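Side-chain contacts in structural protein ORF273 (Acidianus two-tailed virus, PDB 4ART), which is a structural protein of the virion with a new fold, stable to heat and acid, whose precise function remains undefined: residues R215-Y220 / L233-A238; Y108-I113 / D163-A168; D100-D105 / Y154-I159; S114-F119 / L169-I174. One frame throughout, in Å; residues are numbered along the deposited sequence.

Interaction 1 of 4, residues R215-Y220 / L233-A238. With SO4 (sulfate ion), chain F.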
# COMPACT_ATOMS: atom_id res chain seq x y z
N ARG A 215 -8.34 -6.31 -2.24
CA ARG A 215 -7.61 -7.53 -1.83
C ARG A 215 -7.77 -8.76 -2.71
O ARG A 215 -6.77 -9.34 -3.11
CB ARG A 215 -7.88 -7.85 -0.36
CG ARG A 215 -7.21 -6.85 0.59
CD ARG A 215 -7.32 -7.29 2.04
NE ARG A 215 -6.51 -6.44 2.93
CZ ARG A 215 -6.99 -5.50 3.73
NH1 ARG A 215 -8.30 -5.29 3.81
NH2 ARG A 215 -6.17 -4.80 4.51
N ILE A 216 -9.00 -9.15 -3.04
CA ILE A 216 -9.26 -10.33 -3.88
C ILE A 216 -8.54 -10.32 -5.26
O ILE A 216 -7.85 -11.30 -5.56
CB ILE A 216 -10.77 -10.67 -3.93
CG1 ILE A 216 -11.26 -11.12 -2.53
CG2 ILE A 216 -11.05 -11.69 -5.02
CD1 ILE A 216 -12.74 -11.18 -2.41
N PRO A 217 -8.62 -9.25 -6.09
CA PRO A 217 -7.89 -9.28 -7.37
C PRO A 217 -6.37 -9.19 -7.13
O PRO A 217 -5.61 -9.72 -7.93
CB PRO A 217 -8.47 -8.07 -8.15
CG PRO A 217 -9.73 -7.72 -7.45
CD PRO A 217 -9.45 -8.03 -6.00
N TYR A 218 -5.93 -8.60 -5.98
CA TYR A 218 -4.51 -8.56 -5.65
C TYR A 218 -4.03 -9.99 -5.36
O TYR A 218 -2.93 -10.37 -5.78
CB TYR A 218 -4.28 -7.61 -4.43
CG TYR A 218 -2.82 -7.44 -4.06
CD1 TYR A 218 -2.19 -8.34 -3.22
CD2 TYR A 218 -2.07 -6.38 -4.57
CE1 TYR A 218 -0.83 -8.21 -2.91
CE2 TYR A 218 -0.72 -6.22 -4.23
CZ TYR A 218 -0.10 -7.15 -3.41
OH TYR A 218 1.23 -7.01 -3.10
N HIS A 219 -4.87 -10.77 -4.64
CA HIS A 219 -4.57 -12.16 -4.30
C HIS A 219 -4.48 -13.01 -5.57
O HIS A 219 -3.58 -13.84 -5.69
CB HIS A 219 -5.62 -12.70 -3.32
CG HIS A 219 -5.56 -12.10 -1.95
ND1 HIS A 219 -4.36 -11.62 -1.41
CD2 HIS A 219 -6.54 -11.94 -1.03
CE1 HIS A 219 -4.65 -11.18 -0.20
NE2 HIS A 219 -5.94 -11.35 0.09
N TYR A 220 -5.36 -12.76 -6.54
CA TYR A 220 -5.35 -13.47 -7.82
C TYR A 220 -4.19 -13.00 -8.75
O TYR A 220 -3.47 -13.83 -9.27
CB TYR A 220 -6.76 -13.33 -8.52
CG TYR A 220 -6.83 -13.96 -9.89
CD1 TYR A 220 -6.49 -15.29 -10.08
CD2 TYR A 220 -7.24 -13.22 -10.99
CE1 TYR A 220 -6.53 -15.87 -11.36
CE2 TYR A 220 -7.26 -13.78 -12.27
CZ TYR A 220 -6.92 -15.11 -12.45
OH TYR A 220 -7.00 -15.67 -13.70
N LEU A 233 -12.81 -12.14 -11.05
CA LEU A 233 -13.53 -11.91 -12.30
C LEU A 233 -14.91 -11.31 -12.01
O LEU A 233 -15.33 -10.40 -12.73
CB LEU A 233 -13.63 -13.21 -13.09
CG LEU A 233 -12.43 -13.66 -13.95
CD1 LEU A 233 -11.06 -13.39 -13.38
CD2 LEU A 233 -12.59 -15.10 -14.38
N LYS A 234 -15.60 -11.79 -10.95
CA LYS A 234 -16.90 -11.24 -10.51
C LYS A 234 -16.75 -9.76 -10.16
O LYS A 234 -17.54 -8.93 -10.63
CB LYS A 234 -17.47 -12.03 -9.31
CG LYS A 234 -18.63 -12.93 -9.70
CD LYS A 234 -19.10 -13.84 -8.57
CE LYS A 234 -20.14 -14.82 -9.08
NZ LYS A 234 -21.01 -15.37 -7.99
N ILE A 235 -15.71 -9.41 -9.40
CA ILE A 235 -15.42 -8.04 -8.99
C ILE A 235 -15.07 -7.20 -10.23
O ILE A 235 -15.57 -6.08 -10.34
CB ILE A 235 -14.32 -7.99 -7.91
CG1 ILE A 235 -14.81 -8.68 -6.61
CG2 ILE A 235 -13.88 -6.53 -7.65
CD1 ILE A 235 -13.74 -8.99 -5.55
N ALA A 236 -14.19 -7.74 -11.11
CA ALA A 236 -13.76 -7.10 -12.35
C ALA A 236 -14.97 -6.72 -13.21
O ALA A 236 -15.08 -5.57 -13.62
CB ALA A 236 -12.86 -8.05 -13.16
N HIS A 237 -15.89 -7.69 -13.43
CA HIS A 237 -17.10 -7.48 -14.21
C HIS A 237 -17.93 -6.34 -13.66
O HIS A 237 -18.33 -5.47 -14.43
CB HIS A 237 -17.93 -8.78 -14.29
CG HIS A 237 -17.40 -9.76 -15.29
ND1 HIS A 237 -17.33 -11.12 -15.02
CD2 HIS A 237 -17.19 -9.58 -16.61
CE1 HIS A 237 -16.87 -11.68 -16.12
NE2 HIS A 237 -16.81 -10.79 -17.12
N ALA A 238 -18.16 -6.32 -12.32
CA ALA A 238 -18.94 -5.27 -11.65
C ALA A 238 -18.23 -3.92 -11.73
O ALA A 238 -18.87 -2.93 -12.02
CB ALA A 238 -19.22 -5.65 -10.20
S SO4 F . -2.87 -6.29 3.10
O1 SO4 F . -3.89 -7.23 2.60
O2 SO4 F . -3.29 -4.90 2.87
O3 SO4 F . -2.67 -6.47 4.54
O4 SO4 F . -1.62 -6.55 2.38

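Interaction 2 of 4, residues Y108-I113 / D163-A168. With SO4 (sulfate ion), chain E.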
# COMPACT_ATOMS: atom_id res chain seq x y z
N TYR A 108 -6.37 -1.66 -11.93
CA TYR A 108 -7.01 -1.48 -10.62
C TYR A 108 -6.37 -0.42 -9.72
O TYR A 108 -6.70 -0.36 -8.53
CB TYR A 108 -7.01 -2.81 -9.84
CG TYR A 108 -7.79 -3.93 -10.49
CD1 TYR A 108 -7.20 -4.76 -11.44
CD2 TYR A 108 -9.10 -4.19 -10.12
CE1 TYR A 108 -7.91 -5.79 -12.04
CE2 TYR A 108 -9.82 -5.25 -10.69
CZ TYR A 108 -9.22 -6.04 -11.66
OH TYR A 108 -9.91 -7.08 -12.23
N GLY A 109 -5.50 0.41 -10.27
CA GLY A 109 -4.80 1.45 -9.52
C GLY A 109 -5.65 2.65 -9.19
O GLY A 109 -5.29 3.80 -9.51
N LEU A 110 -6.76 2.38 -8.48
CA LEU A 110 -7.69 3.40 -8.05
C LEU A 110 -7.03 4.29 -7.02
O LEU A 110 -6.23 3.83 -6.22
CB LEU A 110 -8.93 2.76 -7.42
CG LEU A 110 -10.03 2.35 -8.41
CD1 LEU A 110 -11.00 1.43 -7.77
CD2 LEU A 110 -10.77 3.55 -8.92
N PRO A 111 -7.40 5.56 -7.00
CA PRO A 111 -6.93 6.43 -5.92
C PRO A 111 -7.37 5.89 -4.59
O PRO A 111 -8.37 5.18 -4.47
CB PRO A 111 -7.67 7.74 -6.14
CG PRO A 111 -8.77 7.41 -7.05
CD PRO A 111 -8.37 6.25 -7.88
N SER A 112 -6.58 6.22 -3.60
CA SER A 112 -6.78 5.99 -2.20
C SER A 112 -8.18 6.53 -1.83
O SER A 112 -8.57 7.61 -2.31
CB SER A 112 -5.68 6.76 -1.46
OG SER A 112 -6.23 7.60 -0.46
N ILE A 113 -8.93 5.79 -0.97
CA ILE A 113 -10.27 6.18 -0.51
C ILE A 113 -10.18 7.53 0.19
O ILE A 113 -10.99 8.43 -0.09
CB ILE A 113 -10.91 5.06 0.39
CG1 ILE A 113 -11.52 3.96 -0.49
CG2 ILE A 113 -12.00 5.60 1.37
CD1 ILE A 113 -12.79 4.37 -1.34
N ASP A 163 -15.51 13.44 -9.44
CA ASP A 163 -16.96 13.42 -9.20
C ASP A 163 -17.57 12.07 -9.53
O ASP A 163 -18.38 11.57 -8.76
CB ASP A 163 -17.67 14.48 -10.08
CG ASP A 163 -17.40 15.92 -9.74
OD1 ASP A 163 -16.94 16.19 -8.61
OD2 ASP A 163 -17.69 16.79 -10.60
N SER A 164 -17.20 11.53 -10.70
CA SER A 164 -17.69 10.27 -11.24
C SER A 164 -17.29 9.15 -10.32
O SER A 164 -18.13 8.33 -9.97
CB SER A 164 -17.13 10.02 -12.64
OG SER A 164 -18.04 10.54 -13.59
N LEU A 165 -16.03 9.15 -9.90
CA LEU A 165 -15.51 8.17 -8.97
C LEU A 165 -16.22 8.24 -7.61
O LEU A 165 -16.63 7.20 -7.09
CB LEU A 165 -13.99 8.40 -8.80
CG LEU A 165 -13.23 7.26 -8.19
CD1 LEU A 165 -13.58 5.92 -8.86
CD2 LEU A 165 -11.76 7.51 -8.31
N ALA A 166 -16.40 9.45 -7.06
CA ALA A 166 -17.07 9.65 -5.77
C ALA A 166 -18.51 9.10 -5.82
O ALA A 166 -18.93 8.44 -4.87
CB ALA A 166 -17.07 11.14 -5.37
N ARG A 167 -19.25 9.36 -6.93
CA ARG A 167 -20.60 8.89 -7.15
C ARG A 167 -20.67 7.37 -7.17
O ARG A 167 -21.56 6.82 -6.55
CB ARG A 167 -21.19 9.46 -8.45
CG ARG A 167 -21.72 10.87 -8.30
CD ARG A 167 -22.59 11.29 -9.48
NE ARG A 167 -21.83 11.41 -10.72
CZ ARG A 167 -21.19 12.51 -11.10
NH1 ARG A 167 -21.19 13.59 -10.32
NH2 ARG A 167 -20.53 12.54 -12.25
N ALA A 168 -19.75 6.70 -7.89
CA ALA A 168 -19.70 5.23 -7.98
C ALA A 168 -19.38 4.60 -6.62
O ALA A 168 -19.78 3.47 -6.37
CB ALA A 168 -18.66 4.79 -9.00
S SO4 E . -5.33 4.98 1.85
O1 SO4 E . -6.67 5.32 1.41
O2 SO4 E . -4.34 5.16 0.80
O3 SO4 E . -4.99 5.84 2.98
O4 SO4 E . -5.29 3.57 2.25

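Interaction 3 of 4, residues D100-D105 / Y154-I159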
# COMPACT_ATOMS: atom_id res chain seq x y z
N ASP A 100 3.50 -8.09 -13.88
CA ASP A 100 2.18 -8.47 -13.40
C ASP A 100 1.59 -7.39 -12.50
O ASP A 100 0.40 -7.09 -12.59
CB ASP A 100 2.25 -9.82 -12.68
CG ASP A 100 2.73 -10.98 -13.55
OD1 ASP A 100 2.13 -11.19 -14.64
OD2 ASP A 100 3.70 -11.66 -13.15
N GLU A 101 2.45 -6.79 -11.65
CA GLU A 101 2.10 -5.73 -10.71
C GLU A 101 1.81 -4.45 -11.47
O GLU A 101 0.85 -3.75 -11.15
CB GLU A 101 3.23 -5.51 -9.70
CG GLU A 101 2.77 -4.72 -8.49
CD GLU A 101 3.79 -4.63 -7.36
OE1 GLU A 101 4.47 -5.65 -7.09
OE2 GLU A 101 3.88 -3.55 -6.74
N PHE A 102 2.63 -4.16 -12.50
CA PHE A 102 2.44 -3.02 -13.41
C PHE A 102 1.04 -3.10 -14.04
O PHE A 102 0.29 -2.14 -13.95
CB PHE A 102 3.53 -3.04 -14.51
CG PHE A 102 3.38 -2.02 -15.61
CD1 PHE A 102 3.47 -0.66 -15.34
CD2 PHE A 102 3.25 -2.42 -16.93
CE1 PHE A 102 3.36 0.28 -16.37
CE2 PHE A 102 3.14 -1.48 -17.96
CZ PHE A 102 3.20 -0.13 -17.67
N LEU A 103 0.69 -4.25 -14.62
CA LEU A 103 -0.63 -4.45 -15.25
C LEU A 103 -1.76 -4.34 -14.24
O LEU A 103 -2.78 -3.70 -14.51
CB LEU A 103 -0.68 -5.79 -15.99
CG LEU A 103 0.26 -5.96 -17.18
CD1 LEU A 103 0.06 -7.32 -17.79
CD2 LEU A 103 0.07 -4.84 -18.23
N PHE A 104 -1.55 -4.89 -13.04
CA PHE A 104 -2.54 -4.80 -11.98
C PHE A 104 -2.77 -3.35 -11.53
O PHE A 104 -3.90 -2.92 -11.36
CB PHE A 104 -2.19 -5.74 -10.82
CG PHE A 104 -3.17 -5.64 -9.69
CD1 PHE A 104 -4.40 -6.28 -9.76
CD2 PHE A 104 -2.87 -4.88 -8.56
CE1 PHE A 104 -5.34 -6.14 -8.73
CE2 PHE A 104 -3.79 -4.78 -7.52
CZ PHE A 104 -5.02 -5.42 -7.61
N ASP A 105 -1.68 -2.59 -11.34
CA ASP A 105 -1.74 -1.19 -10.96
C ASP A 105 -2.46 -0.36 -12.04
O ASP A 105 -3.23 0.51 -11.68
CB ASP A 105 -0.33 -0.62 -10.72
CG ASP A 105 0.37 -1.11 -9.46
OD1 ASP A 105 -0.21 -2.00 -8.76
OD2 ASP A 105 1.50 -0.66 -9.20
N TYR A 154 8.22 1.15 -19.65
CA TYR A 154 6.89 1.66 -19.98
C TYR A 154 6.31 2.64 -18.99
O TYR A 154 6.67 2.64 -17.81
CB TYR A 154 5.89 0.50 -20.19
CG TYR A 154 6.40 -0.63 -21.05
CD1 TYR A 154 6.49 -0.49 -22.44
CD2 TYR A 154 6.78 -1.84 -20.49
CE1 TYR A 154 6.94 -1.54 -23.25
CE2 TYR A 154 7.26 -2.89 -21.28
CZ TYR A 154 7.32 -2.74 -22.67
OH TYR A 154 7.79 -3.77 -23.46
N LEU A 155 5.36 3.45 -19.48
CA LEU A 155 4.57 4.39 -18.70
C LEU A 155 3.12 4.21 -19.08
O LEU A 155 2.80 4.06 -20.25
CB LEU A 155 5.02 5.87 -18.93
CG LEU A 155 4.10 7.00 -18.39
CD1 LEU A 155 3.99 6.98 -16.86
CD2 LEU A 155 4.56 8.37 -18.85
N ALA A 156 2.24 4.17 -18.07
CA ALA A 156 0.80 4.12 -18.24
C ALA A 156 0.22 5.23 -17.39
O ALA A 156 0.61 5.40 -16.24
CB ALA A 156 0.25 2.78 -17.81
N VAL A 157 -0.62 6.05 -17.99
CA VAL A 157 -1.22 7.18 -17.30
C VAL A 157 -2.74 6.90 -17.29
O VAL A 157 -3.33 6.75 -18.37
CB VAL A 157 -0.90 8.53 -18.00
CG1 VAL A 157 -1.50 9.71 -17.24
CG2 VAL A 157 0.60 8.73 -18.23
N ASN A 158 -3.33 6.84 -16.10
CA ASN A 158 -4.78 6.61 -15.86
C ASN A 158 -5.41 7.86 -15.29
O ASN A 158 -5.04 8.28 -14.20
CB ASN A 158 -4.99 5.42 -14.90
CG ASN A 158 -4.64 4.10 -15.53
OD1 ASN A 158 -4.98 3.83 -16.66
ND2 ASN A 158 -3.65 3.40 -15.00
N ILE A 159 -6.39 8.44 -16.00
CA ILE A 159 -7.08 9.65 -15.59
C ILE A 159 -8.50 9.37 -15.13
O ILE A 159 -9.33 8.92 -15.90
CB ILE A 159 -6.99 10.73 -16.71
CG1 ILE A 159 -5.50 11.00 -17.08
CG2 ILE A 159 -7.69 11.98 -16.27
CD1 ILE A 159 -5.32 11.66 -18.36

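Interaction 4 of 4, residues S114-F119 / L169-I174. With SO4 (sulfate ion), chain E.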
# COMPACT_ATOMS: atom_id res chain seq x y z
N SER A 114 -9.15 7.68 1.04
CA SER A 114 -8.88 8.90 1.78
C SER A 114 -8.82 10.10 0.86
O SER A 114 -9.44 11.12 1.14
CB SER A 114 -7.56 8.77 2.56
OG SER A 114 -7.61 7.73 3.52
N ASP A 115 -8.07 9.99 -0.23
CA ASP A 115 -7.92 11.05 -1.22
C ASP A 115 -9.23 11.43 -1.91
O ASP A 115 -9.55 12.61 -1.92
CB ASP A 115 -6.85 10.67 -2.28
CG ASP A 115 -5.41 10.91 -1.83
OD1 ASP A 115 -5.21 11.66 -0.88
OD2 ASP A 115 -4.50 10.34 -2.44
N ILE A 116 -9.98 10.47 -2.43
CA ILE A 116 -11.27 10.75 -3.13
C ILE A 116 -12.29 11.37 -2.21
O ILE A 116 -12.98 12.31 -2.60
CB ILE A 116 -11.87 9.51 -3.86
CG1 ILE A 116 -10.84 8.79 -4.64
CG2 ILE A 116 -13.15 9.79 -4.70
CD1 ILE A 116 -10.77 7.55 -4.06
N LEU A 117 -12.39 10.86 -0.98
CA LEU A 117 -13.29 11.41 0.01
C LEU A 117 -12.88 12.86 0.32
O LEU A 117 -13.75 13.73 0.32
CB LEU A 117 -13.24 10.57 1.30
CG LEU A 117 -14.21 11.01 2.39
CD1 LEU A 117 -15.66 10.91 1.91
CD2 LEU A 117 -13.98 10.24 3.68
N LYS A 118 -11.58 13.11 0.58
CA LYS A 118 -11.05 14.45 0.86
C LYS A 118 -11.37 15.39 -0.31
O LYS A 118 -11.92 16.47 -0.11
CB LYS A 118 -9.53 14.40 1.11
CG LYS A 118 -8.84 15.76 1.20
CD LYS A 118 -7.35 15.63 1.53
CE LYS A 118 -6.46 15.37 0.36
NZ LYS A 118 -5.09 14.99 0.80
N PHE A 119 -11.03 14.96 -1.53
CA PHE A 119 -11.25 15.71 -2.76
C PHE A 119 -12.75 16.00 -2.98
O PHE A 119 -13.08 17.14 -3.28
CB PHE A 119 -10.62 14.99 -3.97
CG PHE A 119 -9.10 14.77 -3.92
CD1 PHE A 119 -8.28 15.59 -3.15
CD2 PHE A 119 -8.49 13.78 -4.70
CE1 PHE A 119 -6.88 15.41 -3.15
CE2 PHE A 119 -7.08 13.61 -4.68
CZ PHE A 119 -6.29 14.42 -3.91
N LEU A 169 -18.66 5.33 -5.76
CA LEU A 169 -18.29 4.90 -4.42
C LEU A 169 -19.40 5.22 -3.43
O LEU A 169 -19.28 4.88 -2.25
CB LEU A 169 -16.95 5.56 -3.98
CG LEU A 169 -15.69 4.95 -4.57
CD1 LEU A 169 -14.48 5.87 -4.36
CD2 LEU A 169 -15.45 3.53 -3.99
N ARG A 170 -20.47 5.89 -3.90
CA ARG A 170 -21.67 6.32 -3.15
C ARG A 170 -21.31 7.36 -2.10
O ARG A 170 -22.10 7.61 -1.17
CB ARG A 170 -22.47 5.15 -2.55
CG ARG A 170 -23.04 4.14 -3.56
CD ARG A 170 -23.88 3.06 -2.89
NE ARG A 170 -25.09 3.60 -2.25
CZ ARG A 170 -25.24 3.77 -0.93
NH1 ARG A 170 -24.26 3.44 -0.09
NH2 ARG A 170 -26.37 4.27 -0.45
N ILE A 171 -20.15 8.00 -2.27
CA ILE A 171 -19.68 9.04 -1.36
C ILE A 171 -20.73 10.16 -1.16
O ILE A 171 -20.97 10.49 0.00
CB ILE A 171 -18.24 9.52 -1.67
CG1 ILE A 171 -17.22 8.45 -1.25
CG2 ILE A 171 -17.93 10.85 -0.98
CD1 ILE A 171 -15.82 8.60 -1.83
N PRO A 172 -21.39 10.74 -2.20
CA PRO A 172 -22.36 11.82 -1.95
C PRO A 172 -23.52 11.45 -1.03
O PRO A 172 -23.86 12.25 -0.16
CB PRO A 172 -22.85 12.19 -3.36
CG PRO A 172 -21.72 11.80 -4.24
CD PRO A 172 -21.25 10.51 -3.65
N GLN A 173 -24.10 10.23 -1.22
CA GLN A 173 -25.20 9.69 -0.41
C GLN A 173 -24.78 9.48 1.04
O GLN A 173 -25.55 9.80 1.94
CB GLN A 173 -25.71 8.35 -0.97
CG GLN A 173 -26.23 8.42 -2.38
CD GLN A 173 -25.21 8.01 -3.41
OE1 GLN A 173 -24.09 8.53 -3.48
NE2 GLN A 173 -25.66 7.15 -4.34
N ILE A 174 -23.56 8.93 1.27
CA ILE A 174 -23.03 8.67 2.63
C ILE A 174 -22.72 9.99 3.37
O ILE A 174 -23.03 10.08 4.56
CB ILE A 174 -21.85 7.64 2.63
CG1 ILE A 174 -22.29 6.30 1.97
CG2 ILE A 174 -21.31 7.42 4.05
CD1 ILE A 174 -21.13 5.29 1.54
S SO4 E . -5.33 4.98 1.85
O1 SO4 E . -6.67 5.32 1.41
O2 SO4 E . -4.34 5.16 0.80
O3 SO4 E . -4.99 5.84 2.98
O4 SO4 E . -5.29 3.57 2.25

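Interaction 1 of 4, residues R215-Y220 / L233-A238
R215 NE, on the residue before I216 in the sequence, the isoleucine that meets I235 across the helix pair, donates to O1 of a sulfate ion at 2.8 Å, with 163° at the hydrogen. The ion lies at the edge of the guanidinium, its sulfur in the plane of that group, and a second, weak bond runs from R215 NH2 to the sulfate O2. S112 OG and S114 OG of the second subunit bind the same anion, and D211 of that subunit forms a salt bridge with R215 NH2. A sulfate that probably came from the crystallisation liquor thus occupies a seam between two chains.

R215 starts away from helix 229-242, whereas I216, P217 and Y220 start toward it. I235 divides its branches between two of them. With CG1 anti to the carbonyl carbon (chi1 -65°), its CD1 is carried against I216, 3.8 Å from CB, the two side chains crossing at about a right angle; its other branch, CG2, lies 4.3 Å from P217 CG. Farther along, Y220 CE2 comes within 4.0 Å of L233 CD1, the methyl approaching the ring obliquely. P217, backed by F104 and Y108, interrupts the bonding of its helix, since its N makes no bond to the preceding turn and the helix kinks there.

The axes approach to 9.7 Å with 125° between their directions. A short loop joins the two helices, so the packing is that of a steeply crossed helix-loop-helix pair, apolar on one side and facing the subunit interface on another.

Interaction 2 of 4, residues Y108-I113 / D163-A168
P111 and L165 reach toward each other tip to tip, and here the packing is tightest: P111 CG lies only 3.2 Å from L165 CD2. That is shorter than ordinary van der Waals contact, and part of the closeness may belong to the model. L165 gets there with CG anti to the backbone N (chi1 -163°), which holds its two methyls out toward the loop. The second of them, CD1, meets L110 CD2 at an easier 3.7 Å, the two side chains slanting across each other. I116 touches both P111 and L165, and F243 also packs on L165, so this leucine is buried.

The next loop residue after P111 stands in contrast to this apolar packing. S112, only partly buried, takes no part in it, and its side chain faces an anion instead: S112 OG donates to O1 of a sulfate ion at 3.0 Å. S114 OG binds the same ion. S112 OG also accepts from the backbone N of D115, one turn ahead.

A buried leucine of helix 162-168 therefore packs against the loop between helices 99-108 and 113-123, which ends in a serine N-cap with an anion bound at the start of the helix.

Interaction 3 of 4, residues D100-D105 / Y154-I159
Two first torsions set this meeting: F102 has CG anti to its backbone N (chi1 173°), which drives the ring from the helix to the strand, and Y154 has CG anti to its carbonyl carbon (chi1 -46°), which leads the tyrosine ring away and leaves its CB facing the phenylalanine. F102 CZ then lies 3.7 Å from Y154 CB and 4.1 Å from A156 CB. The tip of one ring is thus lodged against two residues on the same face of the strand. Both carbons come at a slant to the phenyl ring. The F102 and Y154 side chains cross at about a right angle, and the closest contact between them is ring tip to CB. V144 and E146 of the adjoining strand 139-146 also touch F102.

Beyond this apolar centre the contact thins. N158 starts toward the helix, but its ND2 stays 4.4 Å from D105 O and makes no bond there. The amide looks elsewhere for a partner: N158 OD1 accepts from Q248 NE2 on strand 247-253, a link across the sheet.

The local helix axis runs 10.1 Å from that of the strand and only 19° from it in direction. L155, V157 and I159, which alternate with the residues just named, carry contacts with helix 23-44, so the sheet has helices on both faces here, 99-108 on one and 23-44 on the other. The small A156 side chain allows the ring close to the strand. With no hydrogen bond between 100-105 and 154-159, the attachment rests on aromatic and aliphatic burial, and polar pairing is left to the sheet.

Interaction 4 of 4, residues S114-F119 / L169-I174
I171 overlaps L117 with one branch and I116 with the other, at the head of a helix that begins straight after a Schellman motif. R170 closes helix 162-168 by taking a positive phi of 65°, and it is also the N-cap of helix 171-179, so the chain turns sharply between two helices and presents L169 and I171 to helix 113-123.

I171 CG2 lies 3.7 Å from L117 CD1. I171 CG1, anti to the carbonyl carbon (chi1 -73°), carries CD1 the other way, to 4.1 Å from I116 CG2. I116 is shared in turn: its CD1 meets L169 CD1, also at 4.1 Å, and it crosses both partners at about a right angle. All four aliphatic residues are buried. F191 and I194 of helix 188-201 touch L117, and V198 of that helix touches I171, making the packing continuous with its surroundings.

Polar groups gather at the start of helix 113-123. S114 OG is hydrogen-bonded to E195, and S114 packs on R215 of the second subunit. S114 N points almost straight at O1 of the bound sulfate, 169° at the hydrogen, but at 3.4 Å the bond is weak.

Along the chain the first segments run 100-105, 108-113, 114-119 and their partners 154-159, 163-168, 169-174, so interactions 3, 2 and 4 interleave, and interaction 1 follows in series. Interactions 2 and 4 have centres 8 Å apart, and a probable hydrogen bond from I171 N to A166 O joins them through the turn between their helices. Interaction 3 lies on the sheet, across the chain's centre from interaction 4, their centres about 24 Å apart. Interaction 1 touches interactions 2 and 3 through Y108 and F104 of helix 99-108. The sheet is thus connected to the helices, and R215 and H219 reach D211 and E195 of the second subunit, with sulfates occupying the seam.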